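Local coordinates for protein beta-glucoside phosphorylase BglX (PDB 5VQE) that probably cleaves beta-glucosides by phosphorolysis, as a family 3 glycoside hydrolase relative that holds 2-deoxy-2-fluoro-glucose in its pocket, at residues R163-D168 with R174-Y179; A474-S479 with P514-D519. All coordinates share one frame; numbering follows the deposited sequence.

Contact 1 of 2, residues R163-D168 with R174-Y179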
ATOM      1  N   ARG A 163       3.741  -5.130   1.501  1.00 12.33           N
ATOM      2  CA  ARG A 163       3.191  -3.798   1.728  1.00 11.33           C
ATOM      3  C   ARG A 163       3.445  -3.303   3.144  1.00 11.93           C
ATOM      4  O   ARG A 163       3.235  -2.113   3.414  1.00 11.36           O
ATOM      5  CB  ARG A 163       1.687  -3.785   1.441  1.00 12.35           C
ATOM      6  CG  ARG A 163       1.320  -4.073  -0.016  1.00 15.45           C
ATOM      7  CD  ARG A 163      -0.187  -4.180  -0.177  1.00 14.12           C
ATOM      8  NE  ARG A 163      -0.851  -2.881  -0.180  1.00 16.34           N
ATOM      9  CZ  ARG A 163      -2.131  -2.693   0.130  1.00 18.30           C
ATOM     10  NH1 ARG A 163      -2.893  -3.723   0.487  1.00 17.19           N
ATOM     11  NH2 ARG A 163      -2.646  -1.474   0.099  1.00 16.76           N
ATOM     12  N   THR A 164       3.880  -4.179   4.043  1.00 10.08           N
ATOM     13  CA  THR A 164       4.166  -3.832   5.424  1.00 11.16           C
ATOM     14  C   THR A 164       5.665  -3.649   5.627  1.00 12.64           C
ATOM     15  O   THR A 164       6.491  -4.019   4.788  1.00 12.28           O
ATOM     16  CB  THR A 164       3.664  -4.913   6.392  1.00 12.58           C
ATOM     17  OG1 THR A 164       4.554  -6.036   6.363  1.00 14.40           O
ATOM     18  CG2 THR A 164       2.257  -5.375   6.050  1.00 12.63           C
ATOM     19  N   TYR A 165       6.008  -3.079   6.780  1.00 11.35           N
ATOM     20  CA  TYR A 165       7.376  -3.031   7.263  1.00 10.39           C
ATOM     21  C   TYR A 165       7.745  -4.282   8.055  1.00 16.21           C
ATOM     22  O   TYR A 165       8.673  -4.250   8.872  1.00 13.51           O
ATOM     23  CB  TYR A 165       7.595  -1.773   8.114  1.00 10.58           C
ATOM     24  CG  TYR A 165       7.417  -0.494   7.335  1.00 13.27           C
ATOM     25  CD1 TYR A 165       8.261  -0.179   6.279  1.00 11.67           C
ATOM     26  CD2 TYR A 165       6.399   0.397   7.646  1.00 13.28           C
ATOM     27  CE1 TYR A 165       8.096   0.983   5.552  1.00 12.91           C
ATOM     28  CE2 TYR A 165       6.231   1.568   6.922  1.00 14.94           C
ATOM     29  CZ  TYR A 165       7.079   1.848   5.877  1.00 14.78           C
ATOM     30  OH  TYR A 165       6.907   3.003   5.154  1.00 16.74           O
ATOM     31  N   GLY A 166       7.042  -5.384   7.819  1.00 13.63           N
ATOM     32  CA  GLY A 166       7.386  -6.648   8.430  1.00 15.33           C
ATOM     33  C   GLY A 166       6.532  -6.975   9.633  1.00 16.27           C
ATOM     34  O   GLY A 166       5.394  -6.513   9.743  1.00 13.73           O
ATOM     35  N   SER A 167       7.077  -7.767  10.552  1.00 10.53           N
ATOM     36  CA  SER A 167       6.292  -8.335  11.639  1.00 17.16           C
ATOM     37  C   SER A 167       6.708  -7.833  13.014  1.00 17.96           C
ATOM     38  O   SER A 167       6.175  -8.318  14.015  1.00 20.10           O
ATOM     39  CB  SER A 167       6.382  -9.862  11.594  1.00 18.88           C
ATOM     40  OG  SER A 167       7.727 -10.294  11.717  1.00 20.93           O
ATOM     41  N   ASP A 168       7.637  -6.877  13.100  1.00 16.74           N
ATOM     42  CA  ASP A 168       8.075  -6.365  14.393  1.00 17.38           C
ATOM     43  C   ASP A 168       7.439  -5.010  14.676  1.00 16.09           C
ATOM     44  O   ASP A 168       7.770  -4.026  13.993  1.00 13.48           O
ATOM     45  CB  ASP A 168       9.597  -6.248  14.446  1.00 19.48           C
ATOM     46  CG  ASP A 168      10.085  -5.705  15.780  1.00 25.72           C
ATOM     47  OD1 ASP A 168       9.855  -6.363  16.812  1.00 34.52           O
ATOM     48  OD2 ASP A 168      10.679  -4.609  15.807  1.00 25.46           O
ATOM     49  N   ARG A 174       9.050   2.734  13.911  1.00 13.78           N
ATOM     50  CA  ARG A 174      10.183   3.535  13.440  1.00 15.51           C
ATOM     51  C   ARG A 174      10.005   3.928  11.981  1.00 14.50           C
ATOM     52  O   ARG A 174      10.168   5.096  11.605  1.00 15.03           O
ATOM     53  CB  ARG A 174      11.501   2.761  13.577  1.00 16.00           C
ATOM     54  CG  ARG A 174      11.957   2.447  14.969  1.00 26.21           C
ATOM     55  CD  ARG A 174      13.454   2.113  14.984  1.00 20.05           C
ATOM     56  NE  ARG A 174      13.814   0.854  14.326  1.00 23.32           N
ATOM     57  CZ  ARG A 174      13.692  -0.351  14.882  1.00 26.87           C
ATOM     58  NH1 ARG A 174      13.178  -0.486  16.106  1.00 23.32           N
ATOM     59  NH2 ARG A 174      14.072  -1.431  14.208  1.00 26.11           N
ATOM     60  N   MET A 175       9.697   2.945  11.139  1.00 11.91           N
ATOM     61  CA  MET A 175       9.652   3.167   9.701  1.00 10.94           C
ATOM     62  C   MET A 175       8.474   4.052   9.319  1.00 11.57           C
ATOM     63  O   MET A 175       8.609   4.954   8.483  1.00 12.94           O
ATOM     64  CB  MET A 175       9.573   1.820   8.983  1.00 10.55           C
ATOM     65  CG  MET A 175      10.795   0.933   9.186  1.00 15.02           C
ATOM     66  SD  MET A 175      12.163   1.513   8.178  1.00 15.74           S
ATOM     67  CE  MET A 175      13.541   0.521   8.790  1.00 17.43           C
ATOM     68  N   ALA A 176       7.311   3.807   9.915  1.00 10.93           N
ATOM     69  CA  ALA A 176       6.128   4.590   9.572  1.00 10.03           C
ATOM     70  C   ALA A 176       6.280   6.046   9.999  1.00 11.47           C
ATOM     71  O   ALA A 176       5.863   6.957   9.277  1.00  9.65           O
ATOM     72  CB  ALA A 176       4.890   3.971  10.214  1.00 11.45           C
ATOM     73  N   LYS A 177       6.860   6.295  11.174  1.00 10.82           N
ATOM     74  CA  LYS A 177       7.094   7.677  11.585  1.00 14.64           C
ATOM     75  C   LYS A 177       8.029   8.386  10.615  1.00 14.07           C
ATOM     76  O   LYS A 177       7.833   9.568  10.296  1.00 13.00           O
ATOM     77  CB  LYS A 177       7.687   7.723  12.992  1.00 16.25           C
ATOM     78  CG  LYS A 177       6.729   7.415  14.128  1.00 15.81           C
ATOM     79  CD  LYS A 177       7.480   7.635  15.446  1.00 19.38           C
ATOM     80  CE  LYS A 177       6.659   7.334  16.672  1.00 30.50           C
ATOM     81  NZ  LYS A 177       7.499   7.493  17.905  1.00 37.52           N
ATOM     82  N   ALA A 178       9.062   7.681  10.154  1.00 14.40           N
ATOM     83  CA  ALA A 178      10.003   8.245   9.193  1.00 12.61           C
ATOM     84  C   ALA A 178       9.344   8.504   7.843  1.00 13.86           C
ATOM     85  O   ALA A 178       9.587   9.546   7.220  1.00 12.83           O
ATOM     86  CB  ALA A 178      11.198   7.315   9.026  1.00 13.02           C
ATOM     87  N   TYR A 179       8.530   7.562   7.358  1.00 13.42           N
ATOM     88  CA  TYR A 179       7.779   7.805   6.132  1.00 11.95           C
ATOM     89  C   TYR A 179       6.976   9.091   6.263  1.00 12.04           C
ATOM     90  O   TYR A 179       6.992   9.950   5.371  1.00 11.85           O
ATOM     91  CB  TYR A 179       6.862   6.613   5.820  1.00 11.85           C
ATOM     92  CG  TYR A 179       5.980   6.805   4.592  1.00 11.81           C
ATOM     93  CD1 TYR A 179       4.787   7.512   4.677  1.00 10.39           C
ATOM     94  CD2 TYR A 179       6.339   6.278   3.352  1.00 14.02           C
ATOM     95  CE1 TYR A 179       3.972   7.696   3.568  1.00 14.20           C
ATOM     96  CE2 TYR A 179       5.524   6.463   2.227  1.00 13.22           C
ATOM     97  CZ  TYR A 179       4.344   7.175   2.349  1.00 14.58           C
ATOM     98  OH  TYR A 179       3.518   7.378   1.265  1.00 11.46           O
TER
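The phenol ring of Tyr165 lies flat against the side chain of Met175, whose CB sits over the middle of one ring face. That CB is 3.5 Å from the ring centroid and only 10° off the ring normal, a CH-pi contact, closest to CG and CD1 and only slightly farther from the other ring atoms. Met175 then bends at chi2 (-76°), which carries its sulfur outward from the ring centre; SD ends 5.2 Å from the Tyr165 centroid, an oblique Met-aromatic contact. Farther along the ring, Tyr165 CE2 passes 4.3 Å from Ala176 CB and also approaches the backbone N of Ala176. The hydroxyl reaches one helical turn on, where Tyr165 OH rests 3.7 Å from Tyr179 CB, the two tyrosine side chains crossing at about a right angle. The hydroxyl of Tyr179 is itself hydrogen-bonded to Leu93 O and Thr144 OG1. Tyr165 sits within an ST turn: Thr164 OG1 accepts from Gly166 N at 3.0 Å. Asp168 is the N-cap residue of the helix, its OD2 accepting from Arg171 N. The contact thus folds the loop that follows strand 143-144 back onto the second and third turns of helix 169-184, within the TIM-barrel-clan domain of the family. Helix 113-119 adds Pro113 and Ala117 against Tyr165 and Val116 against Met175, while helix 122-138 packs on Met175, Ala178 and Tyr179.

Contact 2 of 2, residues A474-S479 with P514-D519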
ATOM      1  N   ALA A 474      11.323 -15.230  -9.007  1.00 13.69           N
ATOM      2  CA  ALA A 474       9.967 -15.338  -8.483  1.00 16.45           C
ATOM      3  C   ALA A 474       9.425 -13.948  -8.179  1.00 16.46           C
ATOM      4  O   ALA A 474      10.021 -13.204  -7.391  1.00 17.97           O
ATOM      5  CB  ALA A 474       9.941 -16.203  -7.224  1.00 17.83           C
ATOM      6  N   ASN A 475       8.283 -13.605  -8.796  1.00 14.28           N
ATOM      7  CA  ASN A 475       7.609 -12.322  -8.567  1.00 16.03           C
ATOM      8  C   ASN A 475       6.112 -12.589  -8.391  1.00 15.81           C
ATOM      9  O   ASN A 475       5.336 -12.498  -9.342  1.00 16.65           O
ATOM     10  CB  ASN A 475       7.867 -11.350  -9.718  1.00 19.00           C
ATOM     11  CG  ASN A 475       7.155 -10.029  -9.534  1.00 18.28           C
ATOM     12  OD1 ASN A 475       7.054  -9.521  -8.422  1.00 18.16           O
ATOM     13  ND2 ASN A 475       6.653  -9.467 -10.625  1.00 22.23           N
ATOM     14  N   PHE A 476       5.704 -12.917  -7.166  1.00 16.25           N
ATOM     15  CA  PHE A 476       4.290 -13.085  -6.831  1.00 19.78           C
ATOM     16  C   PHE A 476       3.855 -11.865  -6.030  1.00 20.41           C
ATOM     17  O   PHE A 476       4.094 -11.775  -4.822  1.00 17.72           O
ATOM     18  CB  PHE A 476       4.061 -14.403  -6.101  1.00 20.74           C
ATOM     19  CG  PHE A 476       4.087 -15.581  -7.030  1.00 19.82           C
ATOM     20  CD1 PHE A 476       2.908 -16.122  -7.516  1.00 20.42           C
ATOM     21  CD2 PHE A 476       5.293 -16.092  -7.483  1.00 21.74           C
ATOM     22  CE1 PHE A 476       2.933 -17.190  -8.408  1.00 23.04           C
ATOM     23  CE2 PHE A 476       5.323 -17.157  -8.379  1.00 18.05           C
ATOM     24  CZ  PHE A 476       4.140 -17.700  -8.840  1.00 20.55           C
ATOM     25  N   LYS A 477       3.226 -10.927  -6.729  1.00 18.83           N
ATOM     26  CA  LYS A 477       2.975  -9.593  -6.213  1.00 25.11           C
ATOM     27  C   LYS A 477       1.594  -9.519  -5.585  1.00 29.69           C
ATOM     28  O   LYS A 477       0.688 -10.285  -5.932  1.00 27.08           O
ATOM     29  CB  LYS A 477       3.088  -8.554  -7.331  1.00 29.32           C
ATOM     30  CG  LYS A 477       1.975  -8.635  -8.369  1.00 34.65           C
ATOM     31  N   VAL A 478       1.447  -8.583  -4.647  1.00 28.65           N
ATOM     32  CA  VAL A 478       0.144  -8.302  -4.066  1.00 38.41           C
ATOM     33  C   VAL A 478      -0.745  -7.639  -5.107  1.00 40.43           C
ATOM     34  O   VAL A 478      -0.293  -6.798  -5.899  1.00 36.51           O
ATOM     35  CB  VAL A 478       0.285  -7.403  -2.825  1.00 36.21           C
ATOM     36  CG1 VAL A 478      -1.094  -7.035  -2.299  1.00 35.13           C
ATOM     37  CG2 VAL A 478       1.111  -8.087  -1.742  1.00 30.22           C
ATOM     38  N   SER A 479      -2.025  -7.996  -5.097  1.00 39.40           N
ATOM     39  CA  SER A 479      -2.996  -7.327  -5.953  1.00 52.02           C
ATOM     40  C   SER A 479      -4.396  -7.617  -5.430  1.00 55.34           C
ATOM     41  O   SER A 479      -4.712  -8.763  -5.091  1.00 52.69           O
ATOM     42  CB  SER A 479      -2.859  -7.781  -7.411  1.00 50.41           C
ATOM     43  OG  SER A 479      -3.499  -6.868  -8.282  1.00 51.71           O
ATOM     44  N   PRO A 514       8.334 -12.738   0.615  1.00 15.29           N
ATOM     45  CA  PRO A 514       9.506 -13.232   1.348  1.00 13.92           C
ATOM     46  C   PRO A 514       9.360 -14.647   1.884  1.00 14.63           C
ATOM     47  O   PRO A 514      10.312 -15.162   2.479  1.00 13.56           O
ATOM     48  CB  PRO A 514       9.620 -12.235   2.505  1.00 14.16           C
ATOM     49  CG  PRO A 514       8.180 -11.893   2.776  1.00 14.95           C
ATOM     50  CD  PRO A 514       7.536 -11.807   1.433  1.00 13.58           C
ATOM     51  N   TYR A 515       8.210 -15.289   1.687  1.00 14.18           N
ATOM     52  CA  TYR A 515       7.915 -16.571   2.318  1.00 16.03           C
ATOM     53  C   TYR A 515       7.976 -17.746   1.348  1.00 20.12           C
ATOM     54  O   TYR A 515       7.418 -18.807   1.647  1.00 18.46           O
ATOM     55  CB  TYR A 515       6.532 -16.526   2.963  1.00 17.14           C
ATOM     56  CG  TYR A 515       6.386 -15.444   4.006  1.00 16.69           C
ATOM     57  CD1 TYR A 515       5.496 -14.405   3.827  1.00 16.72           C
ATOM     58  CD2 TYR A 515       7.155 -15.459   5.158  1.00 15.37           C
ATOM     59  CE1 TYR A 515       5.358 -13.415   4.780  1.00 17.19           C
ATOM     60  CE2 TYR A 515       7.029 -14.481   6.109  1.00 18.90           C
ATOM     61  CZ  TYR A 515       6.131 -13.459   5.918  1.00 17.20           C
ATOM     62  OH  TYR A 515       6.017 -12.470   6.873  1.00 18.22           O
ATOM     63  N   HIS A 516       8.640 -17.598   0.196  1.00 19.02           N
ATOM     64  CA  HIS A 516       8.562 -18.654  -0.813  1.00 17.99           C
ATOM     65  C   HIS A 516       9.251 -19.944  -0.380  1.00 17.99           C
ATOM     66  O   HIS A 516       9.004 -20.990  -0.991  1.00 19.11           O
ATOM     67  CB  HIS A 516       9.144 -18.174  -2.140  1.00 16.21           C
ATOM     68  CG  HIS A 516       8.194 -17.352  -2.950  1.00 16.71           C
ATOM     69  ND1 HIS A 516       6.859 -17.668  -3.080  1.00 19.07           N
ATOM     70  CD2 HIS A 516       8.387 -16.223  -3.669  1.00 16.19           C
ATOM     71  CE1 HIS A 516       6.271 -16.767  -3.848  1.00 20.68           C
ATOM     72  NE2 HIS A 516       7.178 -15.882  -4.224  1.00 19.93           N
ATOM     73  N   LEU A 517      10.088 -19.921   0.657  1.00 18.69           N
ATOM     74  CA  LEU A 517      10.579 -21.186   1.188  1.00 17.62           C
ATOM     75  C   LEU A 517       9.438 -22.100   1.634  1.00 23.09           C
ATOM     76  O   LEU A 517       9.675 -23.295   1.843  1.00 25.11           O
ATOM     77  CB  LEU A 517      11.546 -20.936   2.343  1.00 18.30           C
ATOM     78  CG  LEU A 517      12.964 -20.495   1.948  1.00 21.13           C
ATOM     79  CD1 LEU A 517      13.767 -20.086   3.168  1.00 20.56           C
ATOM     80  CD2 LEU A 517      13.721 -21.593   1.171  1.00 19.96           C
ATOM     81  N   VAL A 518       8.219 -21.566   1.782  1.00 21.60           N
ATOM     82  CA  VAL A 518       7.046 -22.397   2.054  1.00 25.94           C
ATOM     83  C   VAL A 518       6.828 -23.396   0.928  1.00 22.09           C
ATOM     84  O   VAL A 518       6.471 -24.558   1.164  1.00 23.96           O
ATOM     85  CB  VAL A 518       5.801 -21.506   2.251  1.00 25.24           C
ATOM     86  CG1 VAL A 518       4.507 -22.326   2.150  1.00 31.65           C
ATOM     87  CG2 VAL A 518       5.862 -20.788   3.587  1.00 25.41           C
ATOM     88  N   ASP A 519       7.010 -22.958  -0.312  1.00 21.48           N
ATOM     89  CA  ASP A 519       6.710 -23.785  -1.469  1.00 23.47           C
ATOM     90  C   ASP A 519       7.952 -24.378  -2.127  1.00 28.38           C
ATOM     91  O   ASP A 519       7.813 -25.287  -2.953  1.00 24.14           O
ATOM     92  CB  ASP A 519       5.911 -22.971  -2.493  1.00 26.72           C
ATOM     93  CG  ASP A 519       4.473 -22.735  -2.050  1.00 29.88           C
ATOM     94  OD1 ASP A 519       3.805 -23.719  -1.662  1.00 29.38           O
ATOM     95  OD2 ASP A 519       4.012 -21.576  -2.073  1.00 29.97           O
TER
HETATM   96  O   HOH W   1       7.699 -13.398  -5.228  1.00 15.38           O
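At the C-terminal end of strand 469-475, in the mixed six-stranded sheet of the C-terminal half of the chain, a histidine from the loop between strands 506-510 and 525-528 packs against the outgoing chain. His516 lies in a short 3-10 segment, and its imidazole reaches across to Ala474 and Phe476. CD2 of His516 lies 3.9 Å from Ala474 CB. NE2 and CE1 turn to Phe476 instead: NE2 of His516 is 3.8 Å from Phe476 CD2, and Phe476 CB lies at the imidazole edge, in its plane. The two rings form an oblique aromatic pair, with centroids 5.5 Å apart and planes at 75°. The backbone presents CB of Phe476, and chi1 of -76°, with CG anti to the carbonyl carbon, swings the ring so that CD2 also reaches NE2 and CE1; the ring also touches Leu487. Ser510 of strand 506-510 packs on His516, and the backbone of Ala474 is hydrogen-bonded to Leu509 and Phe511, tying the strand end to its parallel neighbour. A buried water in the imidazole plane, at its edge, links loop and strand end. The water is hydrogen-bonded to His516 NE2 at 2.7 Å. It accepts from the backbone N of Phe476 at 2.8 Å. An alanine in place of His516 would probably leave this bridging water without its side-chain partner and open a gap beside Ala474 and Phe476. The water's remaining bond is weak, donated to Ala474 O at 3.2 Å.

In the fold
Contacts 1 and 2 follow one another along the chain, their centres about 20 Å apart, and they meet directly where Arg163 CD packs 3.7 Å from Val478 CG1. This touch joins the TIM-barrel-clan domain to the chain leaving strand 469-475. Arg163 belongs to the sugar pocket: its NH2 is hydrogen-bonded to O3 of the bound 2-deoxy-2-fluoro-glucose and its NE forms a salt bridge with Glu94. It lies in segment 163-168 but outside the packing around Tyr165; of that packing, the Tyr179 side chain is about 10 Å from the sugar. A second tie runs through Asp152, which is hydrogen-bonded to the Gly166 backbone and, through OD2, to Tyr515 OH.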